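Local coordinates for mutual gliding-motility protein MglA (Myxococcus xanthus DK 1622, PDB 6H17) that acts as a GTP-binding intracellular switch that coordinates the two gliding systems of the bacterium and controls the direction and speed of gliding, at residues Glu10-Ile15 with Lys71-Leu76; Asp97-Val102 with Asn132-Val137; Asn141-Pro146 with Glu165-Ala170. All blocks are in the same frame, centred on the assembly; numbering follows the deposited sequence. Where two conformers were deposited one is given.

Interaction 1 of 3, residues Glu10-Ile15 with Lys71-Leu76. With SO4 (sulfate ion), chain E.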
loop_
_atom_site.group_PDB
_atom_site.type_symbol
_atom_site.label_atom_id
_atom_site.label_comp_id
_atom_site.label_asym_id
_atom_site.label_seq_id
_atom_site.Cartn_x
_atom_site.Cartn_y
_atom_site.Cartn_z
ATOM N N GLU A 10 -17.769 -11.627 9.712
ATOM C CA GLU A 10 -17.138 -10.534 8.986
ATOM C C GLU A 10 -15.652 -10.485 9.273
ATOM O O GLU A 10 -15.222 -10.631 10.416
ATOM C CB GLU A 10 -17.789 -9.187 9.353
ATOM C CG GLU A 10 -19.274 -9.177 8.997
ATOM C CD GLU A 10 -19.923 -7.805 9.047
ATOM O OE1 GLU A 10 -21.157 -7.724 8.823
ATOM O OE2 GLU A 10 -19.210 -6.812 9.308
ATOM N N ILE A 11 -14.879 -10.284 8.212
ATOM C CA ILE A 11 -13.434 -10.108 8.292
ATOM C C ILE A 11 -13.080 -8.768 7.670
ATOM O O ILE A 11 -13.475 -8.484 6.540
ATOM C CB ILE A 11 -12.696 -11.234 7.539
ATOM C CG1 ILE A 11 -13.029 -12.605 8.129
ATOM C CG2 ILE A 11 -11.198 -10.972 7.532
ATOM C CD1 ILE A 11 -12.463 -13.760 7.335
ATOM N N ASN A 12 -12.308 -7.962 8.393
ATOM C CA ASN A 12 -11.776 -6.724 7.841
ATOM C C ASN A 12 -10.263 -6.811 7.810
ATOM O O ASN A 12 -9.636 -7.143 8.819
ATOM C CB ASN A 12 -12.236 -5.520 8.653
ATOM C CG ASN A 12 -13.721 -5.254 8.490
ATOM O OD1 ASN A 12 -14.280 -5.407 7.397
ATOM N ND2 ASN A 12 -14.373 -4.892 9.580
ATOM N N CYS A 13 -9.706 -6.571 6.630
ATOM C CA CYS A 13 -8.273 -6.594 6.373
ATOM C C CYS A 13 -7.818 -5.165 6.103
ATOM O O CYS A 13 -8.615 -4.323 5.665
ATOM C CB CYS A 13 -7.967 -7.478 5.153
ATOM S SG CYS A 13 -8.400 -9.238 5.400
ATOM N N LYS A 14 -6.536 -4.895 6.383
ATOM C CA LYS A 14 -5.961 -3.572 6.171
ATOM C C LYS A 14 -4.748 -3.654 5.266
ATOM O O LYS A 14 -3.811 -4.417 5.529
ATOM C CB LYS A 14 -5.557 -3.007 7.525
ATOM C CG LYS A 14 -4.948 -1.639 7.494
ATOM C CD LYS A 14 -4.759 -1.134 8.917
ATOM C CE LYS A 14 -4.499 0.341 8.956
ATOM N NZ LYS A 14 -4.398 0.847 10.353
ATOM N N ILE A 15 -4.763 -2.858 4.200
ATOM C CA ILE A 15 -3.633 -2.717 3.284
ATOM C C ILE A 15 -3.122 -1.290 3.393
ATOM O O ILE A 15 -3.918 -0.347 3.290
ATOM C CB ILE A 15 -4.045 -2.978 1.825
ATOM C CG1 ILE A 15 -4.665 -4.358 1.643
ATOM C CG2 ILE A 15 -2.853 -2.742 0.879
ATOM C CD1 ILE A 15 -3.852 -5.443 2.094
ATOM N N LYS A 71 -17.977 -12.548 5.115
ATOM C CA LYS A 71 -17.861 -11.349 4.292
ATOM C C LYS A 71 -16.504 -10.741 4.610
ATOM O O LYS A 71 -16.194 -10.488 5.781
ATOM C CB LYS A 71 -18.968 -10.350 4.657
ATOM C CG LYS A 71 -18.812 -8.936 4.055
ATOM C CD LYS A 71 -19.929 -7.977 4.502
ATOM C CE LYS A 71 -19.710 -7.450 5.916
ATOM N NZ LYS A 71 -18.704 -6.343 6.010
ATOM N N THR A 72 -15.693 -10.507 3.579
ATOM C CA THR A 72 -14.357 -9.979 3.745
ATOM C C THR A 72 -14.278 -8.649 3.026
ATOM O O THR A 72 -14.675 -8.537 1.862
ATOM C CB THR A 72 -13.294 -10.934 3.192
ATOM O OG1 THR A 72 -13.393 -12.186 3.877
ATOM C CG2 THR A 72 -11.904 -10.364 3.389
ATOM N N ARG A 73 -13.778 -7.655 3.732
ATOM C CA ARG A 73 -13.579 -6.338 3.143
ATOM C C ARG A 73 -12.143 -5.909 3.371
ATOM O O ARG A 73 -11.556 -6.189 4.421
ATOM C CB ARG A 73 -14.552 -5.314 3.719
ATOM C CG ARG A 73 -16.028 -5.571 3.363
ATOM C CD ARG A 73 -16.308 -5.456 1.866
ATOM N NE ARG A 73 -17.709 -5.784 1.537
ATOM C CZ ARG A 73 -18.140 -6.960 1.068
ATOM N NH1 ARG A 73 -19.435 -7.125 0.812
ATOM N NH2 ARG A 73 -17.297 -7.960 0.833
ATOM N N PHE A 74 -11.580 -5.276 2.360
ATOM C CA PHE A 74 -10.246 -4.696 2.414
ATOM C C PHE A 74 -10.355 -3.194 2.603
ATOM O O PHE A 74 -11.120 -2.526 1.893
ATOM C CB PHE A 74 -9.489 -5.011 1.128
ATOM C CG PHE A 74 -9.004 -6.425 1.047
ATOM C CD1 PHE A 74 -7.679 -6.733 1.305
ATOM C CD2 PHE A 74 -9.881 -7.454 0.739
ATOM C CE1 PHE A 74 -7.235 -8.036 1.250
ATOM C CE2 PHE A 74 -9.423 -8.761 0.679
ATOM C CZ PHE A 74 -8.110 -9.042 0.931
ATOM N N HIS A 75 -9.586 -2.662 3.545
ATOM C CA HIS A 75 -9.523 -1.229 3.818
ATOM C C HIS A 75 -8.141 -0.759 3.409
ATOM O O HIS A 75 -7.147 -1.135 4.031
ATOM C CB HIS A 75 -9.808 -0.954 5.284
ATOM C CG HIS A 75 -11.201 -1.330 5.686
ATOM N ND1 HIS A 75 -11.586 -1.471 6.998
ATOM C CD2 HIS A 75 -12.306 -1.576 4.940
ATOM C CE1 HIS A 75 -12.867 -1.802 7.046
ATOM N NE2 HIS A 75 -13.331 -1.866 5.815
ATOM N N LEU A 76 -8.088 0.013 2.341
ATOM C CA LEU A 76 -6.840 0.560 1.834
ATOM C C LEU A 76 -6.578 1.918 2.458
ATOM O O LEU A 76 -7.478 2.770 2.527
ATOM C CB LEU A 76 -6.904 0.743 0.325
ATOM C CG LEU A 76 -6.727 -0.505 -0.537
ATOM C CD1 LEU A 76 -7.547 -1.676 -0.118
ATOM C CD2 LEU A 76 -6.970 -0.157 -2.026
HETATM S S SO4 E . -19.851 -9.887 -1.684
HETATM O O1 SO4 E . -20.084 -11.308 -2.028
HETATM O O2 SO4 E . -19.596 -9.749 -0.241
HETATM O O3 SO4 E . -18.661 -9.416 -2.407
HETATM O O4 SO4 E . -20.999 -9.080 -2.085
HETATM O O HOH W 1 -16.287 -7.407 6.321
#
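On the face it shares with Phe74 and Leu76, Ile15 packs against both, and its side chain can be followed along CG1. Its CB sits 4.2 Å from Leu76 CD1. The next atom, CG1, is anti to the carbonyl carbon (chi1 -57°), which sends it to the rim of the Phe74 ring, in the ring plane and 3.9 Å from Phe74 CD1. At the end of the branch, Ile15 CD1 stays 4.1 Å from that same Phe74 CD1. Cys13 treats the ring differently: its CB lies over one face, 4.2 Å from the Phe74 centroid, in a CH-pi contact. Val187 and Leu188 of helix 176-193 pack on the ring as well, so it is buried between the strands and that helix. On the side carrying Asn12 and His75, the His75 CB rests 3.6 Å from Cys13 O. Arg73 turns away from segment 10-15 and gives two hydrogen bonds, from NH1 and NH2, to O2 of a sulfate that probably came from the crystallisation liquor. Between the backbones run five hydrogen bonds, from Ile11 N to Lys71 O through Ile15 N to His75 O. This regular in-register parallel pairing belongs to the central sheet of the Ras-like P-loop GTPase fold.

Interaction 2 of 3, residues Asp97-Val102 with Asn132-Val137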
loop_
_atom_site.group_PDB
_atom_site.type_symbol
_atom_site.label_atom_id
_atom_site.label_comp_id
_atom_site.label_asym_id
_atom_site.label_seq_id
_atom_site.Cartn_x
_atom_site.Cartn_y
_atom_site.Cartn_z
ATOM N N ASP A 97 -2.267 -5.690 7.502
ATOM C CA ASP A 97 -2.211 -7.063 7.006
ATOM C C ASP A 97 -1.379 -7.220 5.749
ATOM O O ASP A 97 -0.853 -8.311 5.506
ATOM C CB ASP A 97 -3.624 -7.586 6.741
ATOM C CG ASP A 97 -4.455 -7.593 7.989
ATOM O OD1 ASP A 97 -4.027 -8.233 8.974
ATOM O OD2 ASP A 97 -5.492 -6.914 8.032
ATOM N N GLY A 98 -1.269 -6.190 4.933
ATOM C CA GLY A 98 -0.396 -6.244 3.769
ATOM C C GLY A 98 0.063 -4.851 3.418
ATOM O O GLY A 98 -0.631 -3.868 3.702
ATOM N N VAL A 99 1.230 -4.768 2.787
ATOM C CA VAL A 99 1.824 -3.486 2.426
ATOM C C VAL A 99 2.158 -3.449 0.945
ATOM O O VAL A 99 2.639 -4.432 0.367
ATOM C CB VAL A 99 3.095 -3.209 3.251
ATOM C CG1 VAL A 99 3.817 -1.970 2.753
ATOM C CG2 VAL A 99 2.759 -3.053 4.718
ATOM N N VAL A 100 1.907 -2.301 0.327
ATOM C CA VAL A 100 2.402 -1.979 -1.007
ATOM C C VAL A 100 3.392 -0.850 -0.815
ATOM O O VAL A 100 3.019 0.220 -0.307
ATOM C CB VAL A 100 1.281 -1.530 -1.952
ATOM C CG1 VAL A 100 1.874 -1.090 -3.280
ATOM C CG2 VAL A 100 0.252 -2.631 -2.153
ATOM N N PHE A 101 4.646 -1.063 -1.210
ATOM C CA PHE A 101 5.622 0.020 -1.224
ATOM C C PHE A 101 5.629 0.632 -2.614
ATOM O O PHE A 101 5.957 -0.053 -3.588
ATOM C CB PHE A 101 7.020 -0.452 -0.849
ATOM C CG PHE A 101 7.995 0.682 -0.739
ATOM C CD1 PHE A 101 8.768 1.096 -1.823
ATOM C CD2 PHE A 101 8.106 1.373 0.453
ATOM C CE1 PHE A 101 9.652 2.157 -1.700
ATOM C CE2 PHE A 101 8.976 2.443 0.579
ATOM C CZ PHE A 101 9.759 2.813 -0.475
ATOM N N VAL A 102 5.296 1.909 -2.715
ATOM C CA VAL A 102 5.264 2.636 -3.973
ATOM C C VAL A 102 6.567 3.412 -4.079
ATOM O O VAL A 102 6.791 4.374 -3.339
ATOM C CB VAL A 102 4.052 3.567 -4.063
ATOM C CG1 VAL A 102 4.048 4.313 -5.388
ATOM C CG2 VAL A 102 2.743 2.796 -3.872
ATOM N N ASN A 132 9.840 -8.927 6.372
ATOM C CA ASN A 132 10.218 -10.116 5.623
ATOM C C ASN A 132 9.118 -11.166 5.588
ATOM O O ASN A 132 9.147 -12.044 4.720
ATOM C CB ASN A 132 11.449 -10.771 6.256
ATOM C CG ASN A 132 12.691 -9.933 6.113
ATOM O OD1 ASN A 132 12.767 -9.063 5.250
ATOM N ND2 ASN A 132 13.684 -10.199 6.955
ATOM N N LYS A 133 8.173 -11.111 6.515
ATOM C CA LYS A 133 7.135 -12.121 6.634
ATOM C C LYS A 133 5.773 -11.674 6.132
ATOM O O LYS A 133 4.982 -12.511 5.694
ATOM C CB LYS A 133 6.987 -12.521 8.104
ATOM C CG LYS A 133 8.228 -13.162 8.682
ATOM C CD LYS A 133 7.920 -13.750 10.045
ATOM C CE LYS A 133 8.865 -13.243 11.118
ATOM N NZ LYS A 133 9.816 -14.305 11.545
ATOM N N ILE A 134 5.488 -10.380 6.177
ATOM C CA ILE A 134 4.153 -9.851 5.906
ATOM C C ILE A 134 3.875 -9.875 4.405
ATOM O O ILE A 134 4.801 -9.731 3.592
ATOM C CB ILE A 134 4.036 -8.436 6.505
ATOM C CG1 ILE A 134 2.584 -7.975 6.624
ATOM C CG2 ILE A 134 4.816 -7.449 5.685
ATOM C CD1 ILE A 134 2.443 -6.606 7.289
ATOM N N PRO A 135 2.625 -10.062 3.987
ATOM C CA PRO A 135 2.275 -9.826 2.578
ATOM C C PRO A 135 2.758 -8.459 2.119
ATOM O O PRO A 135 2.452 -7.434 2.742
ATOM C CB PRO A 135 0.750 -9.914 2.591
ATOM C CG PRO A 135 0.494 -10.942 3.676
ATOM C CD PRO A 135 1.472 -10.592 4.749
ATOM N N TYR A 136 3.518 -8.441 1.021
ATOM C CA TYR A 136 4.273 -7.252 0.633
ATOM C C TYR A 136 4.555 -7.293 -0.857
ATOM O O TYR A 136 5.073 -8.284 -1.373
ATOM C CB TYR A 136 5.575 -7.201 1.447
ATOM C CG TYR A 136 6.589 -6.192 0.968
ATOM C CD1 TYR A 136 6.207 -4.917 0.622
ATOM C CD2 TYR A 136 7.937 -6.521 0.866
ATOM C CE1 TYR A 136 7.117 -3.989 0.158
ATOM C CE2 TYR A 136 8.870 -5.590 0.414
ATOM C CZ TYR A 136 8.438 -4.328 0.060
ATOM O OH TYR A 136 9.311 -3.362 -0.403
ATOM N N VAL A 137 4.212 -6.212 -1.542
ATOM C CA VAL A 137 4.433 -6.043 -2.975
ATOM C C VAL A 137 5.067 -4.685 -3.181
ATOM O O VAL A 137 4.741 -3.727 -2.469
ATOM C CB VAL A 137 3.109 -6.147 -3.753
ATOM C CG1 VAL A 137 3.284 -5.833 -5.237
ATOM C CG2 VAL A 137 2.479 -7.536 -3.541
#
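Tyr136 lays the edge of its ring across the neighbouring strand, with Val99 O and Phe101 CB both close to the ring plane. Its CG is anti to the backbone N (chi1 168°), which carries CE1 to within 3.7 Å of Phe101 CB and CD1 to 3.6 Å from Val99 O. The two strands are the parallel pair of a beta-alpha-beta crossover, strand 98-104, helix 110-125, strand 136-141; Leu117 of that helix touches both Tyr136 and Phe101, so the crossover helix packs on the side of the sheet where these two rings lie. The backbones are laced by three hydrogen bonds: Val99 N to Pro135 O, Val137 N to Val99 O, and Phe101 N to Val137 O. Where the pairing begins, Ile134 and Pro135 pack against the Asp97 carbonyl just before strand 98-104. Ile134 CG1 lies 3.6 Å from Asp97 O, and its CD1 goes on to meet Val99 CG2 at 4.4 Å. An alanine here would lack both of those carbons, which would probably open a gap beside the Asp97 carbonyl and take one apolar neighbour from Val99 CG2. Val100 and Pro135 instead meet helix 176-193, on Val183 and Leu186 respectively. The Pro135 ring also presses on the loop before the strand, its CD standing 3.3 Å from Asp97 O.

Interaction 3 of 3, residues Asn141-Pro146 with Glu165-Ala170; sequences NKRDLP and EYQAVA. With GSP (5'-guanosine-diphosphate-monothiophosphate), chain C.
Ala170 N is shared by two acceptors: it donates to Asn141 OD1 at 2.9 Å, in the carbonyl plane and on a lone pair, and weakly to O6 of the bound GTP analogue. Asn141 thus holds the backbone at Ala170 with one end of its amide while the other end, ND2, gives a hydrogen bond to the guanine N7 at 3.0 Å. Asp144 reads the far edge of the base. Its carboxylate takes N1 on OD2 at 2.8 Å and N2 on OD1 at 2.9 Å, a two-pronged pairing that matches guanine. Lys142 runs extended across the purine, its CG 3.5 Å from C6 of the base, and its NZ ends in a salt bridge with Asp104. A straight bond from Arg143 N to Ala168 O ties the two segments together; water 2 links Arg143 NE with Gln167 OE1, and NH1 is hydrogen-bonded to Val149 O. The NKRD sequence is the NKxD guanine-recognition motif of small GTPases, and Ala170 probably plays the part of the alanine in their SAK motif. The first segment leaves strand 136-141 and leads toward helix 151-158, whose Val151 and Met154 pack against Arg143; the second continues from the neighbouring strand 165-167.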
loop_
_atom_site.group_PDB
_atom_site.type_symbol
_atom_site.label_atom_id
_atom_site.label_comp_id
_atom_site.label_asym_id
_atom_site.label_seq_id
_atom_site.Cartn_x
_atom_site.Cartn_y
_atom_site.Cartn_z
ATOM N N ASN A 141 6.730 3.020 -9.631
ATOM C CA ASN A 141 5.801 3.971 -10.228
ATOM C C ASN A 141 6.556 5.034 -11.016
ATOM O O ASN A 141 7.778 5.181 -10.930
ATOM C CB ASN A 141 4.916 4.583 -9.134
ATOM C CG ASN A 141 3.743 5.337 -9.681
ATOM O OD1 ASN A 141 3.142 4.935 -10.687
ATOM N ND2 ASN A 141 3.406 6.449 -9.048
ATOM N N LYS A 142 5.803 5.780 -11.808
ATOM C CA LYS A 142 6.342 6.862 -12.650
ATOM C C LYS A 142 7.251 6.337 -13.764
ATOM O O LYS A 142 8.226 6.984 -14.153
ATOM C CB LYS A 142 7.008 7.991 -11.855
ATOM C CG LYS A 142 6.217 8.414 -10.615
ATOM C CD LYS A 142 6.503 9.849 -10.212
ATOM C CE LYS A 142 5.729 10.217 -8.960
ATOM N NZ LYS A 142 6.188 11.541 -8.426
ATOM N N ARG A 143 6.873 5.199 -14.361
ATOM C CA ARG A 143 7.648 4.641 -15.462
ATOM C C ARG A 143 7.601 5.507 -16.708
ATOM O O ARG A 143 8.423 5.312 -17.606
ATOM C CB ARG A 143 7.164 3.232 -15.830
ATOM C CG ARG A 143 7.218 2.211 -14.706
ATOM C CD ARG A 143 8.573 2.114 -14.043
ATOM N NE ARG A 143 9.629 1.953 -15.034
ATOM C CZ ARG A 143 10.910 2.213 -14.822
ATOM N NH1 ARG A 143 11.324 2.595 -13.634
ATOM N NH2 ARG A 143 11.792 2.050 -15.797
ATOM N N ASP A 144 6.674 6.461 -16.776
ATOM C CA ASP A 144 6.509 7.325 -17.931
ATOM C C ASP A 144 7.547 8.430 -18.008
ATOM O O ASP A 144 7.667 9.074 -19.056
ATOM C CB ASP A 144 5.114 7.973 -17.887
ATOM C CG ASP A 144 4.894 8.803 -16.639
ATOM O OD1 ASP A 144 4.574 10.002 -16.768
ATOM O OD2 ASP A 144 5.044 8.270 -15.520
ATOM N N LEU A 145 8.295 8.679 -16.945
ATOM C CA LEU A 145 9.137 9.863 -16.902
ATOM C C LEU A 145 10.517 9.590 -17.519
ATOM O O LEU A 145 11.067 8.494 -17.356
ATOM C CB LEU A 145 9.281 10.369 -15.471
ATOM C CG LEU A 145 7.984 10.944 -14.902
ATOM C CD1 LEU A 145 8.175 11.414 -13.478
ATOM C CD2 LEU A 145 7.483 12.083 -15.785
ATOM N N PRO A 146 11.091 10.563 -18.205
ATOM C CA PRO A 146 12.378 10.325 -18.877
ATOM C C PRO A 146 13.520 10.119 -17.906
ATOM O O PRO A 146 14.537 9.516 -18.296
ATOM C CB PRO A 146 12.571 11.583 -19.732
ATOM C CG PRO A 146 11.739 12.633 -19.069
ATOM C CD PRO A 146 10.554 11.913 -18.457
ATOM N N GLU A 165 6.822 -7.617 -7.829
ATOM C CA GLU A 165 7.096 -6.244 -8.240
ATOM C C GLU A 165 6.306 -5.919 -9.497
ATOM O O GLU A 165 6.112 -6.782 -10.362
ATOM C CB GLU A 165 8.588 -6.018 -8.499
ATOM C CG GLU A 165 9.174 -6.923 -9.573
ATOM C CD GLU A 165 10.633 -6.634 -9.857
ATOM O OE1 GLU A 165 11.416 -6.404 -8.910
ATOM O OE2 GLU A 165 11.005 -6.603 -11.043
ATOM N N TYR A 166 5.835 -4.682 -9.587
ATOM C CA TYR A 166 5.018 -4.225 -10.707
ATOM C C TYR A 166 5.463 -2.848 -11.165
ATOM O O TYR A 166 5.576 -1.928 -10.351
ATOM C CB TYR A 166 3.526 -4.193 -10.328
ATOM C CG TYR A 166 3.020 -5.583 -10.089
ATOM C CD1 TYR A 166 2.549 -6.343 -11.140
ATOM C CD2 TYR A 166 3.073 -6.153 -8.834
ATOM C CE1 TYR A 166 2.123 -7.643 -10.948
ATOM C CE2 TYR A 166 2.658 -7.458 -8.631
ATOM C CZ TYR A 166 2.189 -8.178 -9.687
ATOM O OH TYR A 166 1.758 -9.491 -9.482
ATOM N N GLN A 167 5.659 -2.691 -12.466
ATOM C CA GLN A 167 5.812 -1.378 -13.075
ATOM C C GLN A 167 4.474 -0.658 -13.073
ATOM O O GLN A 167 3.439 -1.271 -13.343
ATOM C CB GLN A 167 6.236 -1.527 -14.535
ATOM C CG GLN A 167 7.642 -1.954 -14.743
ATOM C CD GLN A 167 8.063 -1.707 -16.178
ATOM O OE1 GLN A 167 8.100 -0.565 -16.649
ATOM N NE2 GLN A 167 8.348 -2.774 -16.889
ATOM N N ALA A 168 4.495 0.649 -12.814
ATOM C CA ALA A 168 3.257 1.411 -12.798
ATOM C C ALA A 168 3.403 2.816 -13.357
ATOM O O ALA A 168 4.487 3.420 -13.340
ATOM C CB ALA A 168 2.681 1.510 -11.393
ATOM N N VAL A 169 2.266 3.316 -13.850
ATOM C CA VAL A 169 2.056 4.733 -14.156
ATOM C C VAL A 169 0.706 5.046 -13.506
ATOM O O VAL A 169 -0.352 4.883 -14.124
ATOM C CB VAL A 169 2.042 5.039 -15.654
ATOM C CG1 VAL A 169 1.896 6.530 -15.884
ATOM C CG2 VAL A 169 3.292 4.529 -16.318
ATOM N N ALA A 170 0.731 5.425 -12.235
ATOM C CA ALA A 170 -0.517 5.413 -11.476
ATOM C C ALA A 170 -1.609 6.293 -12.079
ATOM O O ALA A 170 -2.782 5.866 -12.057
ATOM C CB ALA A 170 -0.251 5.746 -10.005
HETATM P PG GSP C . 2.198 12.178 -0.058
HETATM O O3B GSP C . 2.276 11.791 -1.665
HETATM S S1G GSP C . 3.102 13.812 0.116
HETATM O O2G GSP C . 0.695 12.200 0.287
HETATM O O3G GSP C . 2.878 11.013 0.669
HETATM P PB GSP C . 1.586 10.647 -2.517
HETATM O O1B GSP C . 2.455 9.447 -2.568
HETATM O O2B GSP C . 0.191 10.426 -2.071
HETATM P PA GSP C . 0.422 11.611 -4.987
HETATM O O1A GSP C . -0.259 10.374 -5.338
HETATM O O2A GSP C . -0.385 12.726 -4.481
HETATM O O3A GSP C . 1.620 11.320 -3.982
HETATM O "O5'" GSP C . 1.255 12.037 -6.281
HETATM C "C5'" GSP C . 2.092 13.182 -6.250
HETATM C "C4'" GSP C . 2.241 13.766 -7.650
HETATM O "O4'" GSP C . 2.869 12.796 -8.512
HETATM C "C3'" GSP C . 0.910 14.095 -8.274
HETATM O "O3'" GSP C . 1.022 15.294 -9.023
HETATM C "C2'" GSP C . 0.604 12.934 -9.217
HETATM O "O2'" GSP C . -0.212 13.240 -10.309
HETATM C "C1'" GSP C . 2.034 12.563 -9.635
HETATM N N9 GSP C . 2.192 11.183 -10.075
HETATM C C8 GSP C . 1.796 10.078 -9.387
HETATM N N7 GSP C . 2.098 8.971 -10.096
HETATM C C5 GSP C . 2.698 9.391 -11.255
HETATM C C6 GSP C . 3.200 8.708 -12.361
HETATM O O6 GSP C . 3.211 7.462 -12.500
HETATM N N1 GSP C . 3.714 9.480 -13.356
HETATM C C2 GSP C . 3.766 10.849 -13.288
HETATM N N2 GSP C . 4.300 11.520 -14.294
HETATM N N3 GSP C . 3.278 11.534 -12.228
HETATM C C4 GSP C . 2.753 10.777 -11.246
HETATM O O HOH W 2 9.691 1.170 -17.863
#

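All three contacts reach one central sheet and follow one another along the chain, each closing before the next opens. Interactions 1 and 2, with centres about 15 Å apart, meet where strands 10-18 and 98-104 run side by side: Asp97 OD2 lies 2.8 Å from Lys14 N, probably a hydrogen bond. Interactions 2 and 3, about 18 Å apart between centres, touch through Val137 with Tyr166 and Val102 with Asn141, since strand 136-141 pairs with both 98-104 and 165-167. Interactions 1 and 3 are about 27 Å apart between centres and do not touch. The sheet runs from the pairing of 10-15 with 71-76 to strands 136-141 and 165-167, whose ends lead into the loops that recognise guanine.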